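Local atomic coordinates of allantoin racemase (Pseudomonas fluorescens, PDB entry 5LG5), a protein that interconverts the two enantiomers of allantoin and belongs to the HyuE racemase family, whose members probably also act on other 5-substituted hydantoins. Residues V5-T10 with E16-Q21; P91-T96 with V206-S211; A100-F105 with P197-V202. All coordinates share one frame; numbering follows the deposited sequence.

Contact 1 of 3, residues V5-T10 with E16-Q21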
loop_
_atom_site.group_PDB
_atom_site.type_symbol
_atom_site.label_atom_id
_atom_site.label_comp_id
_atom_site.label_asym_id
_atom_site.label_seq_id
_atom_site.Cartn_x
_atom_site.Cartn_y
_atom_site.Cartn_z
ATOM N N VAL E 5 29.727 9.257 16.038
ATOM C CA VAL E 5 28.810 10.020 15.232
ATOM C C VAL E 5 29.539 10.334 13.939
ATOM O O VAL E 5 30.464 11.138 13.928
ATOM C CB VAL E 5 28.382 11.281 15.976
ATOM C CG1 VAL E 5 27.347 12.057 15.174
ATOM C CG2 VAL E 5 27.816 10.881 17.333
ATOM N N VAL E 6 29.150 9.666 12.856
ATOM C CA VAL E 6 29.933 9.704 11.631
ATOM C C VAL E 6 29.279 10.568 10.570
ATOM O O VAL E 6 28.141 10.339 10.161
ATOM C CB VAL E 6 30.166 8.287 11.079
ATOM C CG1 VAL E 6 31.193 8.321 9.967
ATOM C CG2 VAL E 6 30.642 7.374 12.192
ATOM N N ASN E 7 29.998 11.598 10.157
ATOM C CA ASN E 7 29.558 12.451 9.070
ATOM C C ASN E 7 29.542 11.590 7.812
ATOM O O ASN E 7 30.365 10.676 7.674
ATOM C CB ASN E 7 30.547 13.605 8.938
ATOM C CG ASN E 7 30.075 14.704 8.000
ATOM O OD1 ASN E 7 29.011 14.619 7.378
ATOM N ND2 ASN E 7 30.897 15.742 7.876
ATOM N N VAL E 8 28.617 11.840 6.894
ATOM C CA VAL E 8 28.599 11.046 5.671
ATOM C C VAL E 8 29.496 11.707 4.642
ATOM O O VAL E 8 29.955 11.057 3.686
ATOM C CB VAL E 8 27.185 10.873 5.085
ATOM C CG1 VAL E 8 26.365 9.892 5.944
ATOM C CG2 VAL E 8 26.481 12.228 4.987
ATOM N N ASN E 9 29.760 12.994 4.844
ATOM C CA ASN E 9 30.637 13.718 3.933
ATOM C C ASN E 9 32.017 13.965 4.528
ATOM O O ASN E 9 32.277 13.621 5.684
ATOM C CB ASN E 9 29.987 15.025 3.416
ATOM C CG ASN E 9 29.856 16.101 4.482
ATOM O OD1 ASN E 9 30.852 16.522 5.085
ATOM N ND2 ASN E 9 28.632 16.617 4.663
ATOM N N THR E 10 32.910 14.543 3.737
ATOM C CA THR E 10 34.301 14.703 4.163
ATOM C C THR E 10 34.660 16.099 4.684
ATOM O O THR E 10 35.838 16.423 4.869
ATOM C CB THR E 10 35.247 14.341 3.027
ATOM O OG1 THR E 10 34.873 15.081 1.853
ATOM C CG2 THR E 10 35.141 12.857 2.744
ATOM N N GLU E 16 32.272 18.534 13.060
ATOM C CA GLU E 16 32.392 19.269 14.317
ATOM C C GLU E 16 31.047 19.838 14.761
ATOM O O GLU E 16 30.665 19.732 15.926
ATOM C CB GLU E 16 33.440 20.375 14.166
ATOM C CG GLU E 16 34.873 19.864 14.226
ATOM C CD GLU E 16 35.909 20.985 14.217
ATOM O OE1 GLU E 16 35.544 22.148 14.508
ATOM O OE2 GLU E 16 37.081 20.702 13.871
ATOM N N THR E 17 30.332 20.447 13.823
ATOM C CA THR E 17 29.018 20.997 14.111
ATOM C C THR E 17 28.092 19.887 14.599
ATOM O O THR E 17 27.394 20.040 15.599
ATOM C CB THR E 17 28.403 21.646 12.872
ATOM O OG1 THR E 17 29.256 22.696 12.404
ATOM C CG2 THR E 17 27.022 22.196 13.184
ATOM N N ILE E 18 28.112 18.758 13.894
ATOM C CA ILE E 18 27.267 17.623 14.249
ATOM C C ILE E 18 27.661 17.111 15.624
ATOM O O ILE E 18 26.803 16.831 16.470
ATOM C CB ILE E 18 27.373 16.492 13.201
ATOM C CG1 ILE E 18 26.735 16.929 11.884
ATOM C CG2 ILE E 18 26.690 15.235 13.695
ATOM C CD1 ILE E 18 27.029 15.972 10.709
ATOM N N ALA E 19 28.966 16.986 15.842
ATOM C CA ALA E 19 29.476 16.481 17.113
ATOM C C ALA E 19 29.151 17.401 18.294
ATOM O O ALA E 19 28.850 16.918 19.385
ATOM C CB ALA E 19 30.971 16.232 17.023
ATOM N N GLU E 20 29.207 18.718 18.090
ATOM C CA GLU E 20 28.855 19.632 19.179
ATOM C C GLU E 20 27.413 19.404 19.597
ATOM O O GLU E 20 27.095 19.339 20.784
ATOM C CB GLU E 20 28.964 21.099 18.772
ATOM C CG GLU E 20 30.326 21.672 18.524
ATOM C CD GLU E 20 30.216 23.131 18.078
ATOM O OE1 GLU E 20 29.076 23.663 18.050
ATOM O OE2 GLU E 20 31.261 23.739 17.757
ATOM N N GLN E 21 26.537 19.306 18.602
ATOM C CA GLN E 21 25.120 19.111 18.865
ATOM C C GLN E 21 24.862 17.805 19.583
ATOM O O GLN E 21 24.017 17.733 20.476
ATOM C CB GLN E 21 24.326 19.153 17.561
ATOM C CG GLN E 21 24.221 20.546 16.988
ATOM C CD GLN E 21 23.566 21.509 17.964
ATOM O OE1 GLN E 21 22.562 21.179 18.611
ATOM N NE2 GLN E 21 24.123 22.714 18.064
#
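The side-chain amide of Asn7 is a flat plate with a different neighbour over each face. Over one lies the end of Ile18: its CD1 stands almost straight above the C=O half, with 4.1 Å from Ile18 CD1 to Asn7 OD1, and the two side chains cross at about a right angle. On the opposite face is the backbone of Asn9, whose N gives a hydrogen bond of 3.1 Å to Asn7 OD1. That bond is nearly straight at hydrogen (165°) and closes an Asx turn, its donor standing 75° out of the amide plane. At the other end of the amide, Asn7 ND2 bonds chiefly to Thr15 OG1; a weak, bent bond of 2.9 Å also runs from Asn7 ND2 to Asn9 OD1. With its CG trans to the backbone nitrogen (chi1 -170°), Asn7 holds its amide between helix and turn. A leucine here would probably leave Asn9 N without its acceptor and Thr15 OG1 without its amide mate, setting the turn free to shift.

Two residues earlier the contact is purely apolar. Val5 points its CB at the helix, and its CG1 comes within 3.6 Å of Ile18 CG2, so the branched Ile18 offers one methyl to Val5 and the other to Asn7.

Strand 2-7 and helix 12-25 are the opening half of a beta-alpha-beta unit that continues into strand 31-35. The strand runs inside the parallel sheet, bonded through its backbone to strands 31-35 and 70-74. Ile18 also packs on Ala74, while Val6, directed away from this helix, meets Val57 and Val61 of helix 47-63 on the other side of the sheet.

Contact 2 of 3, residues P91-T96 with V206-S211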
loop_
_atom_site.group_PDB
_atom_site.type_symbol
_atom_site.label_atom_id
_atom_site.label_comp_id
_atom_site.label_asym_id
_atom_site.label_seq_id
_atom_site.Cartn_x
_atom_site.Cartn_y
_atom_site.Cartn_z
ATOM N N PRO E 91 24.488 -1.192 18.350
ATOM C CA PRO E 91 23.414 -0.509 17.627
ATOM C C PRO E 91 23.923 0.567 16.681
ATOM O O PRO E 91 24.917 1.265 16.944
ATOM C CB PRO E 91 22.532 0.090 18.751
ATOM C CG PRO E 91 23.375 0.058 19.977
ATOM C CD PRO E 91 24.312 -1.116 19.811
ATOM N N VAL E 92 23.255 0.649 15.538
ATOM C CA VAL E 92 23.539 1.661 14.544
ATOM C C VAL E 92 22.259 2.471 14.339
ATOM O O VAL E 92 21.186 1.912 14.174
ATOM C CB VAL E 92 23.967 1.022 13.209
ATOM C CG1 VAL E 92 24.295 2.104 12.178
ATOM C CG2 VAL E 92 25.162 0.078 13.424
ATOM N N VAL E 93 22.348 3.788 14.417
ATOM C CA VAL E 93 21.172 4.588 14.134
ATOM C C VAL E 93 21.469 5.710 13.159
ATOM O O VAL E 93 22.447 6.448 13.298
ATOM C CB VAL E 93 20.348 5.011 15.415
ATOM C CG1 VAL E 93 21.091 4.727 16.707
ATOM C CG2 VAL E 93 19.858 6.450 15.319
ATOM N N ASP E 94 20.660 5.766 12.115
ATOM C CA ASP E 94 20.820 6.795 11.119
ATOM C C ASP E 94 19.929 7.955 11.511
ATOM O O ASP E 94 18.784 7.747 11.930
ATOM C CB ASP E 94 20.452 6.268 9.740
ATOM C CG ASP E 94 20.874 7.205 8.665
ATOM O OD1 ASP E 94 20.219 8.266 8.503
ATOM O OD2 ASP E 94 21.906 6.914 8.024
ATOM N N ILE E 95 20.436 9.173 11.364
ATOM C CA ILE E 95 19.686 10.346 11.825
ATOM C C ILE E 95 18.370 10.522 11.079
ATOM O O ILE E 95 17.444 11.154 11.580
ATOM C CB ILE E 95 20.518 11.644 11.768
ATOM C CG1 ILE E 95 20.798 12.058 10.318
ATOM C CG2 ILE E 95 21.815 11.478 12.570
ATOM C CD1 ILE E 95 21.532 13.422 10.190
ATOM N N THR E 96 18.300 9.944 9.884
ATOM C CA THR E 96 17.095 9.970 9.069
ATOM C C THR E 96 15.944 9.301 9.793
ATOM O O THR E 96 14.885 9.891 10.015
ATOM C CB THR E 96 17.315 9.191 7.757
ATOM O OG1 THR E 96 18.500 9.667 7.098
ATOM C CG2 THR E 96 16.105 9.320 6.842
ATOM N N VAL E 206 21.186 10.569 19.043
ATOM C CA VAL E 206 21.982 10.386 20.256
ATOM C C VAL E 206 21.163 9.730 21.340
ATOM O O VAL E 206 21.606 8.764 21.962
ATOM C CB VAL E 206 22.548 11.715 20.793
ATOM C CG1 VAL E 206 23.177 11.517 22.175
ATOM C CG2 VAL E 206 23.558 12.274 19.813
ATOM N N THR E 207 19.969 10.264 21.575
ATOM C CA THR E 207 19.118 9.727 22.636
ATOM C C THR E 207 18.702 8.301 22.310
ATOM O O THR E 207 18.616 7.448 23.194
ATOM C CB THR E 207 17.863 10.586 22.896
ATOM O OG1 THR E 207 16.964 10.474 21.785
ATOM C CG2 THR E 207 18.241 12.057 23.131
ATOM N N ILE E 208 18.452 8.039 21.033
ATOM C CA ILE E 208 18.045 6.698 20.642
ATOM C C ILE E 208 19.197 5.712 20.863
ATOM O O ILE E 208 19.013 4.666 21.493
ATOM C CB ILE E 208 17.526 6.666 19.189
ATOM C CG1 ILE E 208 16.206 7.437 19.096
ATOM C CG2 ILE E 208 17.322 5.226 18.719
ATOM C CD1 ILE E 208 15.708 7.657 17.670
ATOM N N ALA E 209 20.395 6.062 20.402
ATOM C CA ALA E 209 21.560 5.197 20.605
ATOM C C ALA E 209 21.826 4.928 22.085
ATOM O O ALA E 209 22.077 3.777 22.483
ATOM C CB ALA E 209 22.811 5.799 19.926
ATOM N N GLU E 210 21.782 5.984 22.902
ATOM C CA GLU E 210 21.966 5.832 24.353
ATOM C C GLU E 210 20.920 4.895 24.903
ATOM O O GLU E 210 21.211 4.037 25.753
ATOM C CB GLU E 210 21.836 7.178 25.067
ATOM C CG GLU E 210 23.051 8.078 24.985
ATOM C CD GLU E 210 22.827 9.371 25.735
ATOM O OE1 GLU E 210 21.646 9.680 25.997
ATOM O OE2 GLU E 210 23.808 10.079 26.051
ATOM N N SER E 211 19.687 5.083 24.432
ATOM C CA SER E 211 18.578 4.277 24.899
ATOM C C SER E 211 18.800 2.794 24.611
ATOM O O SER E 211 18.614 1.942 25.485
ATOM C CB SER E 211 17.288 4.759 24.249
ATOM O OG SER E 211 17.038 6.097 24.634
#
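Val93 packs the short edge strand 92-94, the last of a four-stranded parallel sheet in the two-lobed Asp/Glu racemase fold, against helix 201-214. Going along the strand, Pro91 comes first: its CB is directed at the same helix and its side chain touches Leu212 and Val213, one turn beyond the main contact. Val92 points away, as strand alternation requires. Val93 then turns to the helix, and its CG1 does the touching, lying 3.8 Å from Ala209 CB and, more loosely, 4.3 Å from Ile208 CG2. This methyl almost eclipses the backbone nitrogen (chi1 11°), a torsion probably somewhat strained if modelled correctly, that brings it against the small alanine. Phe105 of a neighbouring subunit packs on both Val93 and Ile208, so the contact borders a subunit interface; there Glu210 also makes a salt bridge to Arg214 of that subunit.

At Asp94 the strand gives way to helix 95-103, with the aspartate as N-cap. Its OD1 takes two bonds from Thr96: the backbone N binds the anti lone pair at 2.9 Å, while Thr96 OG1 approaches Asp94 OD1 on the syn side at 2.6 Å, 30° out of the carboxylate plane.

Contact 3 of 3, residues A100-F105 with P197-V202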
loop_
_atom_site.group_PDB
_atom_site.type_symbol
_atom_site.label_atom_id
_atom_site.label_comp_id
_atom_site.label_asym_id
_atom_site.label_seq_id
_atom_site.Cartn_x
_atom_site.Cartn_y
_atom_site.Cartn_z
ATOM N N ALA E 100 12.613 10.812 11.930
ATOM C CA ALA E 100 11.239 10.467 11.582
ATOM C C ALA E 100 10.569 9.718 12.715
ATOM O O ALA E 100 9.439 10.018 13.090
ATOM C CB ALA E 100 11.192 9.658 10.294
ATOM N N SER E 101 11.283 8.753 13.278
ATOM C CA SER E 101 10.741 7.953 14.364
ATOM C C SER E 101 10.379 8.791 15.602
ATOM O O SER E 101 9.292 8.614 16.180
ATOM C CB SER E 101 11.706 6.814 14.732
ATOM O OG SER E 101 11.099 5.929 15.664
ATOM N N THR E 102 11.247 9.709 16.020
ATOM C CA THR E 102 10.856 10.494 17.188
ATOM C C THR E 102 9.772 11.521 16.849
ATOM O O THR E 102 8.890 11.733 17.659
ATOM C CB THR E 102 12.029 11.101 18.041
ATOM O OG1 THR E 102 12.054 12.528 17.938
ATOM C CG2 THR E 102 13.363 10.494 17.699
ATOM N N ALA E 103 9.808 12.112 15.654
ATOM C CA ALA E 103 8.737 13.035 15.238
ATOM C C ALA E 103 7.357 12.362 15.272
ATOM O O ALA E 103 6.332 12.989 15.567
ATOM C CB ALA E 103 9.021 13.616 13.844
ATOM N N MET E 104 7.335 11.073 14.972
ATOM C CA MET E 104 6.083 10.331 14.963
ATOM C C MET E 104 5.439 10.211 16.346
ATOM O O MET E 104 4.237 9.958 16.457
ATOM C CB MET E 104 6.272 8.967 14.301
ATOM C CG MET E 104 6.326 9.040 12.766
ATOM S SD MET E 104 6.970 7.531 12.041
ATOM C CE MET E 104 5.959 6.311 12.883
ATOM N N PHE E 105 6.228 10.388 17.404
ATOM C CA PHE E 105 5.640 10.437 18.746
ATOM C C PHE E 105 4.977 11.779 19.048
ATOM O O PHE E 105 4.244 11.907 20.025
ATOM C CB PHE E 105 6.677 10.091 19.825
ATOM C CG PHE E 105 7.059 8.626 19.843
ATOM C CD1 PHE E 105 8.259 8.194 19.281
ATOM C CD2 PHE E 105 6.210 7.683 20.408
ATOM C CE1 PHE E 105 8.603 6.849 19.292
ATOM C CE2 PHE E 105 6.548 6.326 20.424
ATOM C CZ PHE E 105 7.740 5.912 19.865
ATOM N N PRO E 197 6.763 21.386 16.822
ATOM C CA PRO E 197 8.017 20.730 17.228
ATOM C C PRO E 197 8.937 20.494 16.037
ATOM O O PRO E 197 8.462 20.122 14.969
ATOM C CB PRO E 197 7.553 19.376 17.783
ATOM C CG PRO E 197 6.093 19.564 18.116
ATOM C CD PRO E 197 5.583 20.543 17.095
ATOM N N VAL E 198 10.233 20.722 16.217
ATOM C CA VAL E 198 11.186 20.477 15.146
ATOM C C VAL E 198 12.192 19.474 15.653
ATOM O O VAL E 198 12.755 19.647 16.732
ATOM C CB VAL E 198 11.910 21.759 14.698
ATOM C CG1 VAL E 198 12.848 21.456 13.545
ATOM C CG2 VAL E 198 10.904 22.811 14.278
ATOM N N VAL E 199 12.401 18.407 14.895
ATOM C CA VAL E 199 13.300 17.363 15.352
ATOM C C VAL E 199 14.625 17.438 14.606
ATOM O O VAL E 199 14.658 17.532 13.386
ATOM C CB VAL E 199 12.669 15.970 15.203
ATOM C CG1 VAL E 199 13.602 14.910 15.751
ATOM C CG2 VAL E 199 11.351 15.924 15.954
ATOM N N ASP E 200 15.709 17.442 15.371
ATOM C CA ASP E 200 17.059 17.383 14.844
ATOM C C ASP E 200 17.484 15.925 14.919
ATOM O O ASP E 200 17.652 15.384 16.020
ATOM C CB ASP E 200 17.999 18.253 15.699
ATOM C CG ASP E 200 19.432 18.297 15.161
ATOM O OD1 ASP E 200 19.765 17.576 14.193
ATOM O OD2 ASP E 200 20.252 19.029 15.757
ATOM N N GLY E 201 17.658 15.302 13.755
ATOM C CA GLY E 201 18.017 13.896 13.679
ATOM C C GLY E 201 19.291 13.581 14.435
ATOM O O GLY E 201 19.461 12.489 14.970
ATOM N N VAL E 202 20.210 14.531 14.473
ATOM C CA VAL E 202 21.441 14.293 15.203
ATOM C C VAL E 202 21.194 14.068 16.699
ATOM O O VAL E 202 21.651 13.075 17.263
ATOM C CB VAL E 202 22.431 15.439 15.010
ATOM C CG1 VAL E 202 23.612 15.281 15.974
ATOM C CG2 VAL E 202 22.898 15.464 13.564
#
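Val199 points its forked end at helix 95-103 and turns its two methyls mainly to successive residues of that helix. CG1 is the branch trans to the backbone nitrogen (chi1 -177°), and it reaches Thr102, with 3.6 Å between Val199 CG1 and Thr102 OG1. The other branch reaches the next residue: Val199 CG2 lies 3.9 Å from Ala103 CB and about as close to its CA, as the small alanine allows. Thr102 meets the valine at a slant and with its hydroxyl, OG1 being also within 4.0 Å of Val199 CG2; this hydroxyl is buried here and has no hydrogen-bonding partner in the model. Its OG1 also nearly eclipses the carbonyl carbon (chi1 112°), so the modelled orientation of this side chain is best treated with caution.

Strand 198-199 is, within this chain, an edge strand of the second sheet of the two-lobed Asp/Glu racemase fold, bonded through its backbone to strand 175-179. Helix 95-103 packs against this sheet, where Ala103 also touches Val175, Cys177 and Tyr110. On another side the helix borders a neighbouring subunit, where Ser101 meets that subunit's Phe105.

Just past Val199, Asp200 caps helix 201-214. Its OD1 accepts from Val202 N at 3.1 Å, the donor lying well above the carboxylate plane, 56° out of it, while Asp200 OD2 takes the backbone N of Gly185.

Overall arrangement
Contact 1 comes first along the chain and is complete before contact 2 opens; contact 3 then opens and closes within the span that contact 2 bridges. Contacts 1 and 2 reach the same sheet, their centres 14 Å apart. Contact 3, on the second sheet, is 12 Å from contact 2 and 18 Å from contact 1, centre to centre. Contacts 2 and 3 follow the same plan: each sets an edge strand against the helix that follows the other edge strand, so helices 95-103 and 201-214 tie the two lobes together. Ile95 against Gly201 and Ile18 against Val202 join the three, and contacts 2 and 3 also border the same neighbouring subunit of the hexamer.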